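Local coordinates for protein Alp7A (PDB 5EC0) that binds ADP in an actin-like nucleotide pocket and, as a plasmid segregation protein of the bacterial cytoskeleton, probably polymerises into filaments that partition plasmids, at residues 4-9 with 120-125; 100-105 with 168-173; 298-303 with 338-343. All blocks are in the same frame, centred on the assembly; numbering follows the deposited sequence.

How the interactions relate
Interactions 1 and 2 touch: both draw on the large sheet of one actin-like lobe, their centres are about 9 Å apart, and strands 119-129 and 166-179, one in each, are neighbours in it. Interaction 1 is a strand pairing that combines backbone hydrogen bonds with apolar packing and reaches a polar, partly exposed edge at its start. Interaction 2 lays helix 95-112 on the sheet through apolar side-chain packing, with no hydrogen bond between the segments, and is buried throughout; Phe125 of interaction 1 packs on its Phe101. Interaction 3, on the opposite side of the chain's centre, pairs two helices, mostly buried but fringed by an exposed valine and a lysine.

Interaction 1 of 3, residues 4-9 with 120-125; sequences SRMNVD and VTIEYF
Met6 and Phe125 sit on the same face of a sheet, their side chains side by side and pointing the same way. Each leaves its strand with CG anti to the backbone N (chi1 176° in Phe125), and the methionine, extended to its end, lays CG 4.1 Å from CD2 of Phe125. Its sulfur meets the ring at the edge, a Met-aromatic contact with SD 5.4 Å from the centroid of Phe125. Ile122 CD1 lies 3.9 Å from the same SD of Met6. Farther along the strand, CG2 of Val8 comes within 3.7 Å of CE2 of Phe125. This buried, closely packed half faces helix 95-112, whose Phe101 and Thr105 touch Met6.

Between the parallel strands, Met6 N donates to Tyr124 O over 2.9 Å in a nearly straight bond (169° at the hydrogen), and Phe125 CA lies 3.3 Å from Met6 O in a CA-H...O contact. At the partly exposed start the pairing slackens: the bond from Tyr124 N to Ser4 O is weak, 3.3 Å and bent to 121°, where strand 119-129 turns a corner at Glu123. Polar ends here look to the C-terminal helix 364-386, Glu123 forming a salt bridge with Lys380, Arg5 bonding through NH1 to Gln377 and pairing through NH2 with Glu370. Strand 2-10 is the first strand of the actin-like fold and leads on to ADP-binding Asn12. The chemistry thus implies a join held by one strong backbone bond and an apolar cluster of Met6, Val8, Ile122 and Phe125, with its outer charges spent on the C-terminal helix.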
ATOM      1  N   SER A   4      10.011   1.405  17.775  1.00 35.91           N
ATOM      2  CA  SER A   4       9.152   0.439  18.452  1.00 33.34           C
ATOM      3  C   SER A   4       8.330  -0.388  17.468  1.00 37.79           C
ATOM      4  O   SER A   4       8.246  -1.610  17.596  1.00 42.87           O
ATOM      5  CB  SER A   4       8.212   1.144  19.434  1.00 28.24           C
ATOM      6  OG  SER A   4       8.954   1.817  20.427  1.00 44.54           O
ATOM      7  N   ARG A   5       7.707   0.285  16.503  1.00 30.30           N
ATOM      8  CA  ARG A   5       6.811  -0.368  15.551  1.00 26.18           C
ATOM      9  C   ARG A   5       7.100   0.109  14.138  1.00 27.92           C
ATOM     10  O   ARG A   5       7.140   1.317  13.870  1.00 30.90           O
ATOM     11  CB  ARG A   5       5.336  -0.081  15.890  1.00 28.69           C
ATOM     12  CG  ARG A   5       4.914  -0.424  17.326  1.00 38.00           C
ATOM     13  CD  ARG A   5       3.445  -0.039  17.611  1.00 37.79           C
ATOM     14  NE  ARG A   5       3.088   1.245  16.996  1.00 39.33           N
ATOM     15  CZ  ARG A   5       3.380   2.434  17.512  1.00 33.62           C
ATOM     16  NH1 ARG A   5       4.028   2.510  18.660  1.00 36.45           N
ATOM     17  NH2 ARG A   5       3.034   3.548  16.877  1.00 35.67           N
ATOM     18  N   MET A   6       7.313  -0.826  13.226  1.00 26.54           N
ATOM     19  CA  MET A   6       7.409  -0.447  11.828  1.00 24.57           C
ATOM     20  C   MET A   6       6.540  -1.349  10.959  1.00 26.38           C
ATOM     21  O   MET A   6       6.733  -2.563  10.911  1.00 29.59           O
ATOM     22  CB  MET A   6       8.855  -0.486  11.344  1.00 20.47           C
ATOM     23  CG  MET A   6       8.970  -0.201   9.855  1.00 19.88           C
ATOM     24  SD  MET A   6      10.671   0.073   9.406  1.00 28.84           S
ATOM     25  CE  MET A   6      10.514   0.477   7.665  1.00 20.25           C
ATOM     26  N   ASN A   7       5.591  -0.718  10.279  1.00 25.63           N
ATOM     27  CA  ASN A   7       4.590  -1.385   9.470  1.00 22.87           C
ATOM     28  C   ASN A   7       4.716  -0.983   8.010  1.00 22.74           C
ATOM     29  O   ASN A   7       4.753   0.195   7.693  1.00 21.94           O
ATOM     30  CB  ASN A   7       3.199  -1.053   9.999  1.00 23.70           C
ATOM     31  CG  ASN A   7       2.986  -1.578  11.413  1.00 25.55           C
ATOM     32  OD1 ASN A   7       3.192  -2.769  11.692  1.00 23.62           O
ATOM     33  ND2 ASN A   7       2.583  -0.697  12.309  1.00 23.39           N
ATOM     34  N   VAL A   8       4.776  -1.961   7.121  1.00 20.73           N
ATOM     35  CA  VAL A   8       5.104  -1.681   5.721  1.00 19.82           C
ATOM     36  C   VAL A   8       4.078  -2.320   4.808  1.00 27.46           C
ATOM     37  O   VAL A   8       3.740  -3.493   4.976  1.00 27.90           O
ATOM     38  CB  VAL A   8       6.521  -2.199   5.357  1.00 24.63           C
ATOM     39  CG1 VAL A   8       6.771  -2.101   3.896  1.00 23.91           C
ATOM     40  CG2 VAL A   8       7.588  -1.415   6.127  1.00 26.00           C
ATOM     41  N   ASP A   9       3.562  -1.513   3.882  1.00 23.17           N
ATOM     42  CA  ASP A   9       2.730  -1.954   2.773  1.00 24.13           C
ATOM     43  C   ASP A   9       3.589  -1.870   1.507  1.00 25.61           C
ATOM     44  O   ASP A   9       3.850  -0.772   1.012  1.00 27.63           O
ATOM     45  CB  ASP A   9       1.480  -1.065   2.651  1.00 22.85           C
ATOM     46  CG  ASP A   9       0.463  -1.581   1.626  1.00 32.25           C
ATOM     47  OD1 ASP A   9       0.829  -2.322   0.687  1.00 30.24           O
ATOM     48  OD2 ASP A   9      -0.728  -1.224   1.762  1.00 36.74           O
ATOM     49  N   VAL A 120      20.266   1.331  13.891  1.00 32.83           N
ATOM     50  CA  VAL A 120      18.830   1.350  14.145  1.00 31.71           C
ATOM     51  C   VAL A 120      18.369  -0.018  14.627  1.00 35.12           C
ATOM     52  O   VAL A 120      18.615  -1.027  13.957  1.00 34.80           O
ATOM     53  CB  VAL A 120      18.016   1.738  12.877  1.00 31.56           C
ATOM     54  CG1 VAL A 120      16.513   1.548  13.115  1.00 30.39           C
ATOM     55  CG2 VAL A 120      18.316   3.164  12.474  1.00 35.70           C
ATOM     56  N   THR A 121      17.721  -0.046  15.790  1.00 33.58           N
ATOM     57  CA  THR A 121      17.002  -1.228  16.254  1.00 30.20           C
ATOM     58  C   THR A 121      15.480  -1.075  16.062  1.00 28.71           C
ATOM     59  O   THR A 121      14.898  -0.042  16.386  1.00 32.35           O
ATOM     60  CB  THR A 121      17.299  -1.531  17.747  1.00 42.77           C
ATOM     61  OG1 THR A 121      17.184  -0.326  18.511  1.00 52.72           O
ATOM     62  CG2 THR A 121      18.692  -2.090  17.920  1.00 33.22           C
ATOM     63  N   ILE A 122      14.849  -2.110  15.516  1.00 30.76           N
ATOM     64  CA  ILE A 122      13.405  -2.154  15.336  1.00 27.78           C
ATOM     65  C   ILE A 122      12.826  -3.313  16.162  1.00 32.66           C
ATOM     66  O   ILE A 122      13.154  -4.482  15.919  1.00 31.39           O
ATOM     67  CB  ILE A 122      13.014  -2.342  13.849  1.00 27.45           C
ATOM     68  CG1 ILE A 122      13.526  -1.176  13.005  1.00 27.92           C
ATOM     69  CG2 ILE A 122      11.502  -2.497  13.698  1.00 23.43           C
ATOM     70  CD1 ILE A 122      13.584  -1.491  11.531  1.00 24.09           C
ATOM     71  N   GLU A 123      11.983  -2.995  17.142  1.00 33.91           N
ATOM     72  CA  GLU A 123      11.459  -4.026  18.045  1.00 39.10           C
ATOM     73  C   GLU A 123      10.493  -4.943  17.316  1.00 35.27           C
ATOM     74  O   GLU A 123      10.544  -6.155  17.474  1.00 35.84           O
ATOM     75  CB  GLU A 123      10.766  -3.394  19.248  1.00 40.06           C
ATOM     76  CG  GLU A 123      11.697  -2.561  20.106  1.00 46.62           C
ATOM     77  CD  GLU A 123      11.034  -2.065  21.377  1.00 55.93           C
ATOM     78  OE1 GLU A 123      10.075  -2.714  21.845  1.00 63.15           O
ATOM     79  OE2 GLU A 123      11.474  -1.027  21.905  1.00 60.60           O
ATOM     80  N   TYR A 124       9.638  -4.347  16.490  1.00 28.43           N
ATOM     81  CA  TYR A 124       8.571  -5.081  15.834  1.00 27.27           C
ATOM     82  C   TYR A 124       8.350  -4.574  14.407  1.00 26.18           C
ATOM     83  O   TYR A 124       7.864  -3.463  14.206  1.00 29.89           O
ATOM     84  CB  TYR A 124       7.279  -4.967  16.652  1.00 22.60           C
ATOM     85  CG  TYR A 124       6.217  -5.955  16.247  1.00 31.61           C
ATOM     86  CD1 TYR A 124       6.416  -7.325  16.420  1.00 33.55           C
ATOM     87  CD2 TYR A 124       4.998  -5.527  15.715  1.00 25.95           C
ATOM     88  CE1 TYR A 124       5.438  -8.253  16.065  1.00 36.76           C
ATOM     89  CE2 TYR A 124       4.010  -6.452  15.351  1.00 33.17           C
ATOM     90  CZ  TYR A 124       4.239  -7.809  15.525  1.00 35.32           C
ATOM     91  OH  TYR A 124       3.274  -8.721  15.176  1.00 32.62           O
ATOM     92  N   PHE A 125       8.758  -5.381  13.433  1.00 22.71           N
ATOM     93  CA  PHE A 125       8.553  -5.087  12.019  1.00 25.13           C
ATOM     94  C   PHE A 125       7.365  -5.892  11.542  1.00 28.44           C
ATOM     95  O   PHE A 125       7.233  -7.079  11.872  1.00 25.12           O
ATOM     96  CB  PHE A 125       9.803  -5.434  11.190  1.00 24.32           C
ATOM     97  CG  PHE A 125       9.631  -5.252   9.689  1.00 24.49           C
ATOM     98  CD1 PHE A 125       9.137  -6.280   8.893  1.00 21.09           C
ATOM     99  CD2 PHE A 125       9.996  -4.053   9.071  1.00 23.48           C
ATOM    100  CE1 PHE A 125       8.990  -6.112   7.523  1.00 19.58           C
ATOM    101  CE2 PHE A 125       9.849  -3.881   7.704  1.00 21.04           C
ATOM    102  CZ  PHE A 125       9.351  -4.899   6.932  1.00 19.68           C
TER

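Interaction 2 of 3, residues 100-105 with 168-173; sequences TFLAAT and LTIKVE
Ile170 points from strand 168-173 toward helix 100-105 and meets three of its residues. From CB the side chain divides, with CG1 anti to the carbonyl carbon (chi1 -62°) and CG2 anti to the backbone N, which sends the branches to different helix residues. CG2, the short branch, lies 4.1 Å from CZ of Phe101; the two side chains slide past each other in opposite directions. CG1 is 4.0 Å from the methyl CG2 of Thr105. At the tip, CD1 sits 3.8 Å from CG2 of Thr105 and equally near its CB, the two side chains reaching toward each other tip to tip. The same CD1 has CD2 of Leu102 at 3.9 Å, approached at a slant from the preceding turn of the helix.

The axes of 100-105 and 168-173 pass 10.2 Å apart at an angle of 111°, so this part of the helix crosses the strand. This is a helix packed against a mixed beta sheet, as in the lobes of the actin fold, with strand 166-179 placed between 153-159 and 119-129. Leu102 also touches His155 and Val157 of strand 153-159, while Ile170 and Val172 lean on Ile122 of strand 119-129.

Phe101 reaches two residues farther along the strand, CZ lying 4.0 Å from CG2 of Val172. Its ring meets that of Phe125 with planes at about 75° and has an edge-to-face partner in Phe151. Thr105 has its methyl toward the strand while its hydroxyl bonds within the helix: OG1 donates to Phe101 O over 2.8 Å from above the carbonyl plane. Thr105 N binds that oxygen from the opposite face.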
ATOM      1  N   THR A 100      14.003  -1.505  -0.846  1.00 28.71           N
ATOM      2  CA  THR A 100      13.177  -0.352  -0.508  1.00 26.35           C
ATOM      3  C   THR A 100      13.084  -0.152   1.016  1.00 29.41           C
ATOM      4  O   THR A 100      13.224   0.968   1.509  1.00 33.67           O
ATOM      5  CB  THR A 100      11.776  -0.481  -1.103  1.00 32.37           C
ATOM      6  OG1 THR A 100      11.887  -0.845  -2.483  1.00 35.47           O
ATOM      7  CG2 THR A 100      11.043   0.848  -1.013  1.00 30.20           C
ATOM      8  N   PHE A 101      12.887  -1.240   1.759  1.00 25.81           N
ATOM      9  CA  PHE A 101      12.828  -1.172   3.217  1.00 29.08           C
ATOM     10  C   PHE A 101      14.094  -0.542   3.819  1.00 32.18           C
ATOM     11  O   PHE A 101      14.011   0.296   4.720  1.00 29.09           O
ATOM     12  CB  PHE A 101      12.586  -2.579   3.788  1.00 28.71           C
ATOM     13  CG  PHE A 101      13.191  -2.812   5.140  1.00 21.87           C
ATOM     14  CD1 PHE A 101      12.586  -2.318   6.288  1.00 28.19           C
ATOM     15  CD2 PHE A 101      14.358  -3.577   5.271  1.00 35.86           C
ATOM     16  CE1 PHE A 101      13.142  -2.562   7.555  1.00 26.11           C
ATOM     17  CE2 PHE A 101      14.918  -3.832   6.531  1.00 26.20           C
ATOM     18  CZ  PHE A 101      14.317  -3.322   7.668  1.00 27.40           C
ATOM     19  N   LEU A 102      15.254  -0.938   3.306  1.00 23.03           N
ATOM     20  CA  LEU A 102      16.536  -0.454   3.829  1.00 27.81           C
ATOM     21  C   LEU A 102      16.703   1.042   3.611  1.00 23.85           C
ATOM     22  O   LEU A 102      17.109   1.779   4.520  1.00 25.70           O
ATOM     23  CB  LEU A 102      17.702  -1.195   3.179  1.00 25.14           C
ATOM     24  CG  LEU A 102      17.898  -2.676   3.476  1.00 25.79           C
ATOM     25  CD1 LEU A 102      19.077  -3.226   2.658  1.00 27.47           C
ATOM     26  CD2 LEU A 102      18.113  -2.911   4.978  1.00 25.90           C
ATOM     27  N   ALA A 103      16.395   1.475   2.395  1.00 25.48           N
ATOM     28  CA  ALA A 103      16.445   2.887   2.022  1.00 30.69           C
ATOM     29  C   ALA A 103      15.422   3.708   2.817  1.00 31.89           C
ATOM     30  O   ALA A 103      15.727   4.805   3.290  1.00 31.57           O
ATOM     31  CB  ALA A 103      16.214   3.048   0.514  1.00 24.86           C
ATOM     32  N   ALA A 104      14.214   3.167   2.962  1.00 31.89           N
ATOM     33  CA  ALA A 104      13.182   3.811   3.771  1.00 30.14           C
ATOM     34  C   ALA A 104      13.662   4.025   5.206  1.00 23.54           C
ATOM     35  O   ALA A 104      13.565   5.129   5.737  1.00 23.75           O
ATOM     36  CB  ALA A 104      11.877   2.985   3.759  1.00 21.82           C
ATOM     37  N   THR A 105      14.174   2.962   5.822  1.00 23.55           N
ATOM     38  CA  THR A 105      14.652   3.035   7.194  1.00 23.48           C
ATOM     39  C   THR A 105      15.810   4.060   7.321  1.00 32.54           C
ATOM     40  O   THR A 105      15.880   4.805   8.293  1.00 29.22           O
ATOM     41  CB  THR A 105      15.128   1.655   7.690  1.00 24.74           C
ATOM     42  OG1 THR A 105      14.085   0.681   7.524  1.00 24.18           O
ATOM     43  CG2 THR A 105      15.545   1.732   9.157  1.00 24.76           C
ATOM     44  N   LEU A 168      24.627   2.159   7.666  1.00 36.42           N
ATOM     45  CA  LEU A 168      23.707   2.001   8.769  1.00 34.78           C
ATOM     46  C   LEU A 168      23.510   0.517   9.047  1.00 38.10           C
ATOM     47  O   LEU A 168      23.184  -0.257   8.132  1.00 34.42           O
ATOM     48  CB  LEU A 168      22.377   2.680   8.430  1.00 33.35           C
ATOM     49  CG  LEU A 168      21.334   3.041   9.480  1.00 42.06           C
ATOM     50  CD1 LEU A 168      21.789   4.215  10.314  1.00 38.49           C
ATOM     51  CD2 LEU A 168      20.030   3.377   8.773  1.00 42.69           C
ATOM     52  N   THR A 169      23.731   0.108  10.294  1.00 36.07           N
ATOM     53  CA  THR A 169      23.325  -1.241  10.705  1.00 39.09           C
ATOM     54  C   THR A 169      21.891  -1.201  11.229  1.00 36.36           C
ATOM     55  O   THR A 169      21.566  -0.396  12.104  1.00 38.70           O
ATOM     56  CB  THR A 169      24.257  -1.825  11.772  1.00 37.64           C
ATOM     57  OG1 THR A 169      25.592  -1.832  11.273  1.00 39.53           O
ATOM     58  CG2 THR A 169      23.873  -3.248  12.120  1.00 37.17           C
ATOM     59  N   ILE A 170      21.041  -2.064  10.677  1.00 31.67           N
ATOM     60  CA  ILE A 170      19.630  -2.139  11.056  1.00 31.29           C
ATOM     61  C   ILE A 170      19.310  -3.520  11.642  1.00 34.36           C
ATOM     62  O   ILE A 170      19.450  -4.538  10.957  1.00 33.09           O
ATOM     63  CB  ILE A 170      18.693  -1.857   9.837  1.00 28.05           C
ATOM     64  CG1 ILE A 170      18.921  -0.440   9.306  1.00 30.89           C
ATOM     65  CG2 ILE A 170      17.240  -2.054  10.194  1.00 26.67           C
ATOM     66  CD1 ILE A 170      18.454  -0.252   7.862  1.00 29.75           C
ATOM     67  N   LYS A 171      18.881  -3.538  12.905  1.00 34.65           N
ATOM     68  CA  LYS A 171      18.579  -4.783  13.613  1.00 35.46           C
ATOM     69  C   LYS A 171      17.098  -4.929  13.892  1.00 32.69           C
ATOM     70  O   LYS A 171      16.514  -4.155  14.656  1.00 35.67           O
ATOM     71  CB  LYS A 171      19.355  -4.872  14.927  1.00 32.50           C
ATOM     72  CG  LYS A 171      20.860  -5.091  14.724  1.00 41.08           C
ATOM     73  CD  LYS A 171      21.640  -4.791  15.993  1.00 43.78           C
ATOM     74  CE  LYS A 171      23.103  -5.141  15.835  1.00 49.60           C
ATOM     75  NZ  LYS A 171      23.907  -4.645  16.985  1.00 48.58           N
ATOM     76  N   VAL A 172      16.497  -5.929  13.263  1.00 30.48           N
ATOM     77  CA  VAL A 172      15.070  -6.191  13.439  1.00 30.08           C
ATOM     78  C   VAL A 172      14.904  -7.326  14.428  1.00 34.80           C
ATOM     79  O   VAL A 172      15.252  -8.470  14.126  1.00 31.30           O
ATOM     80  CB  VAL A 172      14.396  -6.539  12.105  1.00 26.39           C
ATOM     81  CG1 VAL A 172      12.943  -7.011  12.341  1.00 33.80           C
ATOM     82  CG2 VAL A 172      14.465  -5.333  11.155  1.00 29.49           C
ATOM     83  N   GLU A 173      14.405  -6.991  15.615  1.00 30.66           N
ATOM     84  CA  GLU A 173      14.316  -7.938  16.721  1.00 31.82           C
ATOM     85  C   GLU A 173      13.229  -8.983  16.503  1.00 36.09           C
ATOM     86  O   GLU A 173      13.438 -10.168  16.747  1.00 35.49           O
ATOM     87  CB  GLU A 173      14.057  -7.194  18.034  1.00 35.23           C
ATOM     88  CG  GLU A 173      15.075  -6.088  18.342  1.00 43.90           C
ATOM     89  CD  GLU A 173      14.916  -5.513  19.743  1.00 51.03           C
ATOM     90  OE1 GLU A 173      13.912  -5.838  20.422  1.00 54.32           O
ATOM     91  OE2 GLU A 173      15.803  -4.745  20.169  1.00 55.05           O
TER

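Interaction 3 of 3, residues 298-303 with 338-343; sequences SLKEYT and ISVVTE
Ile338 opens the contact on helix 338-343 by crossing Thr303 of helix 298-303 at about a right angle. Its CG1 lies 3.6 Å from the threonine methyl CG2, which also rests 3.8 Å from CA of Ile338, so the methyl presses against the helix backbone too. Val340, at the exposed fringe, brings CG1 to within 4.0 Å of CE of Lys300. The lysine chain is extended beyond CG and passes this valine nearly at right angles on its way to a salt bridge between its NZ and Glu344. Val341 points toward the other helix: CG2 lies 3.7 Å from CG of Lys300, and 4.1 Å from the methyl CG2 of Thr303.

Thr303 holds its methyl against Ile338 and Val341 with CG2 anti to the backbone N (chi1 -61° for OG1), while OG1 donates 2.8 Å to Leu299 O, tilted 34° from the carbonyl plane, which satisfies the buried hydroxyl within its own helix. Thr303 N reaches that oxygen from the opposite face. A serine here, lacking the methyl, would probably leave a gap between Ile338 and Val341 and weaken the grip of the two helices.

The axes of 298-303 and 338-343 pass 9.6 Å apart and cross at -55°. In the C-terminal actin-like domain helix 292-313 packs on two others: on helix 335-346 through Thr303, Lys300 and Leu299, which touches Ser337, with Val341 reaching Glu304 and Ile307, and on helix 243-254 through Ser298, Leu299 and Tyr302. Strand 322-327 and helix 328-333, which holds ADP-binding Gly329, precede helix 335-346.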
ATOM      1  N   SER A 298     -15.460   7.185 -18.085  1.00 40.61           N
ATOM      2  CA  SER A 298     -14.559   6.037 -18.090  1.00 45.46           C
ATOM      3  C   SER A 298     -14.489   5.334 -16.728  1.00 45.35           C
ATOM      4  O   SER A 298     -14.425   4.102 -16.651  1.00 40.36           O
ATOM      5  CB  SER A 298     -13.158   6.461 -18.511  1.00 51.43           C
ATOM      6  OG  SER A 298     -12.329   5.326 -18.658  1.00 58.74           O
ATOM      7  N   LEU A 299     -14.496   6.117 -15.656  1.00 40.09           N
ATOM      8  CA  LEU A 299     -14.442   5.542 -14.321  1.00 33.71           C
ATOM      9  C   LEU A 299     -15.729   4.787 -14.000  1.00 38.84           C
ATOM     10  O   LEU A 299     -15.703   3.795 -13.272  1.00 43.22           O
ATOM     11  CB  LEU A 299     -14.191   6.621 -13.276  1.00 33.06           C
ATOM     12  CG  LEU A 299     -12.789   7.236 -13.290  1.00 41.46           C
ATOM     13  CD1 LEU A 299     -12.575   8.145 -12.070  1.00 39.41           C
ATOM     14  CD2 LEU A 299     -11.713   6.148 -13.355  1.00 37.93           C
ATOM     15  N   LYS A 300     -16.850   5.258 -14.533  1.00 35.00           N
ATOM     16  CA  LYS A 300     -18.126   4.610 -14.258  1.00 44.83           C
ATOM     17  C   LYS A 300     -18.161   3.250 -14.937  1.00 45.56           C
ATOM     18  O   LYS A 300     -18.609   2.273 -14.335  1.00 47.19           O
ATOM     19  CB  LYS A 300     -19.304   5.467 -14.715  1.00 42.13           C
ATOM     20  CG  LYS A 300     -20.644   5.038 -14.102  1.00 43.32           C
ATOM     21  CD  LYS A 300     -21.815   5.732 -14.780  1.00 44.58           C
ATOM     22  CE  LYS A 300     -23.149   5.137 -14.351  1.00 48.49           C
ATOM     23  NZ  LYS A 300     -24.248   5.746 -15.146  1.00 58.03           N
ATOM     24  N   GLU A 301     -17.679   3.196 -16.183  1.00 37.11           N
ATOM     25  CA  GLU A 301     -17.507   1.925 -16.905  1.00 45.07           C
ATOM     26  C   GLU A 301     -16.735   0.909 -16.074  1.00 42.95           C
ATOM     27  O   GLU A 301     -17.201  -0.215 -15.862  1.00 40.95           O
ATOM     28  CB  GLU A 301     -16.760   2.117 -18.234  1.00 42.74           C
ATOM     29  CG  GLU A 301     -17.461   2.947 -19.289  1.00 60.64           C
ATOM     30  CD  GLU A 301     -16.553   3.236 -20.474  1.00 68.47           C
ATOM     31  OE1 GLU A 301     -15.620   2.433 -20.719  1.00 71.37           O
ATOM     32  OE2 GLU A 301     -16.757   4.275 -21.138  1.00 67.18           O
ATOM     33  N   TYR A 302     -15.547   1.316 -15.626  1.00 35.15           N
ATOM     34  CA  TYR A 302     -14.681   0.454 -14.840  1.00 37.92           C
ATOM     35  C   TYR A 302     -15.384  -0.008 -13.562  1.00 35.62           C
ATOM     36  O   TYR A 302     -15.351  -1.184 -13.217  1.00 42.24           O
ATOM     37  CB  TYR A 302     -13.361   1.174 -14.498  1.00 39.96           C
ATOM     38  CG  TYR A 302     -12.379   0.282 -13.769  1.00 39.81           C
ATOM     39  CD1 TYR A 302     -11.643  -0.683 -14.460  1.00 35.66           C
ATOM     40  CD2 TYR A 302     -12.202   0.386 -12.388  1.00 39.23           C
ATOM     41  CE1 TYR A 302     -10.744  -1.520 -13.791  1.00 32.21           C
ATOM     42  CE2 TYR A 302     -11.314  -0.444 -11.711  1.00 35.17           C
ATOM     43  CZ  TYR A 302     -10.590  -1.400 -12.422  1.00 33.63           C
ATOM     44  OH  TYR A 302      -9.711  -2.233 -11.778  1.00 30.97           O
ATOM     45  N   THR A 303     -16.034   0.923 -12.876  1.00 38.10           N
ATOM     46  CA  THR A 303     -16.742   0.623 -11.634  1.00 33.47           C
ATOM     47  C   THR A 303     -17.848  -0.418 -11.862  1.00 39.68           C
ATOM     48  O   THR A 303     -18.051  -1.322 -11.043  1.00 38.00           O
ATOM     49  CB  THR A 303     -17.326   1.917 -11.019  1.00 31.37           C
ATOM     50  OG1 THR A 303     -16.257   2.826 -10.729  1.00 33.02           O
ATOM     51  CG2 THR A 303     -18.093   1.630  -9.731  1.00 30.88           C
ATOM     52  N   ILE A 338     -18.994   4.444  -7.411  1.00 41.77           N
ATOM     53  CA  ILE A 338     -19.558   3.314  -6.713  1.00 39.68           C
ATOM     54  C   ILE A 338     -20.940   3.683  -6.187  1.00 42.43           C
ATOM     55  O   ILE A 338     -21.887   2.894  -6.278  1.00 37.33           O
ATOM     56  CB  ILE A 338     -18.634   2.869  -5.589  1.00 27.65           C
ATOM     57  CG1 ILE A 338     -17.386   2.227  -6.204  1.00 30.51           C
ATOM     58  CG2 ILE A 338     -19.354   1.917  -4.645  1.00 34.43           C
ATOM     59  CD1 ILE A 338     -16.205   2.073  -5.246  1.00 27.94           C
ATOM     60  N   SER A 339     -21.067   4.896  -5.672  1.00 32.28           N
ATOM     61  CA  SER A 339     -22.353   5.354  -5.167  1.00 36.86           C
ATOM     62  C   SER A 339     -23.391   5.434  -6.289  1.00 38.16           C
ATOM     63  O   SER A 339     -24.519   5.004  -6.113  1.00 39.00           O
ATOM     64  CB  SER A 339     -22.201   6.706  -4.481  1.00 46.11           C
ATOM     65  OG  SER A 339     -23.469   7.228  -4.141  1.00 57.63           O
ATOM     66  N   VAL A 340     -22.992   5.945  -7.453  1.00 37.17           N
ATOM     67  CA  VAL A 340     -23.887   6.074  -8.595  1.00 42.06           C
ATOM     68  C   VAL A 340     -24.297   4.711  -9.154  1.00 49.78           C
ATOM     69  O   VAL A 340     -25.482   4.443  -9.390  1.00 46.38           O
ATOM     70  CB  VAL A 340     -23.235   6.889  -9.744  1.00 41.06           C
ATOM     71  CG1 VAL A 340     -24.172   6.946 -10.959  1.00 42.92           C
ATOM     72  CG2 VAL A 340     -22.863   8.297  -9.277  1.00 41.23           C
ATOM     73  N   VAL A 341     -23.304   3.855  -9.376  1.00 45.62           N
ATOM     74  CA  VAL A 341     -23.551   2.563  -9.991  1.00 40.21           C
ATOM     75  C   VAL A 341     -24.397   1.661  -9.087  1.00 43.50           C
ATOM     76  O   VAL A 341     -25.329   1.006  -9.569  1.00 46.92           O
ATOM     77  CB  VAL A 341     -22.224   1.844 -10.361  1.00 35.35           C
ATOM     78  CG1 VAL A 341     -22.440   0.342 -10.509  1.00 35.32           C
ATOM     79  CG2 VAL A 341     -21.621   2.445 -11.651  1.00 36.23           C
ATOM     80  N   THR A 342     -24.098   1.631  -7.788  1.00 35.90           N
ATOM     81  CA  THR A 342     -24.834   0.732  -6.904  1.00 44.23           C
ATOM     82  C   THR A 342     -26.278   1.211  -6.741  1.00 47.70           C
ATOM     83  O   THR A 342     -27.201   0.404  -6.596  1.00 48.38           O
ATOM     84  CB  THR A 342     -24.145   0.572  -5.521  1.00 34.22           C
ATOM     85  OG1 THR A 342     -23.914   1.851  -4.924  1.00 43.32           O
ATOM     86  CG2 THR A 342     -22.820  -0.134  -5.693  1.00 31.93           C
ATOM     87  N   GLU A 343     -26.481   2.521  -6.812  1.00 49.29           N
ATOM     88  CA  GLU A 343     -27.826   3.054  -6.738  1.00 48.02           C
ATOM     89  C   GLU A 343     -28.636   2.680  -7.972  1.00 50.31           C
ATOM     90  O   GLU A 343     -29.818   2.366  -7.857  1.00 58.67           O
ATOM     91  CB  GLU A 343     -27.810   4.565  -6.568  1.00 50.53           C
ATOM     92  CG  GLU A 343     -29.205   5.103  -6.302  1.00 62.66           C
ATOM     93  CD  GLU A 343     -29.261   6.606  -6.270  1.00 70.96           C
ATOM     94  OE1 GLU A 343     -28.651   7.199  -5.358  1.00 70.69           O
ATOM     95  OE2 GLU A 343     -29.928   7.191  -7.151  1.00 81.66           O
TER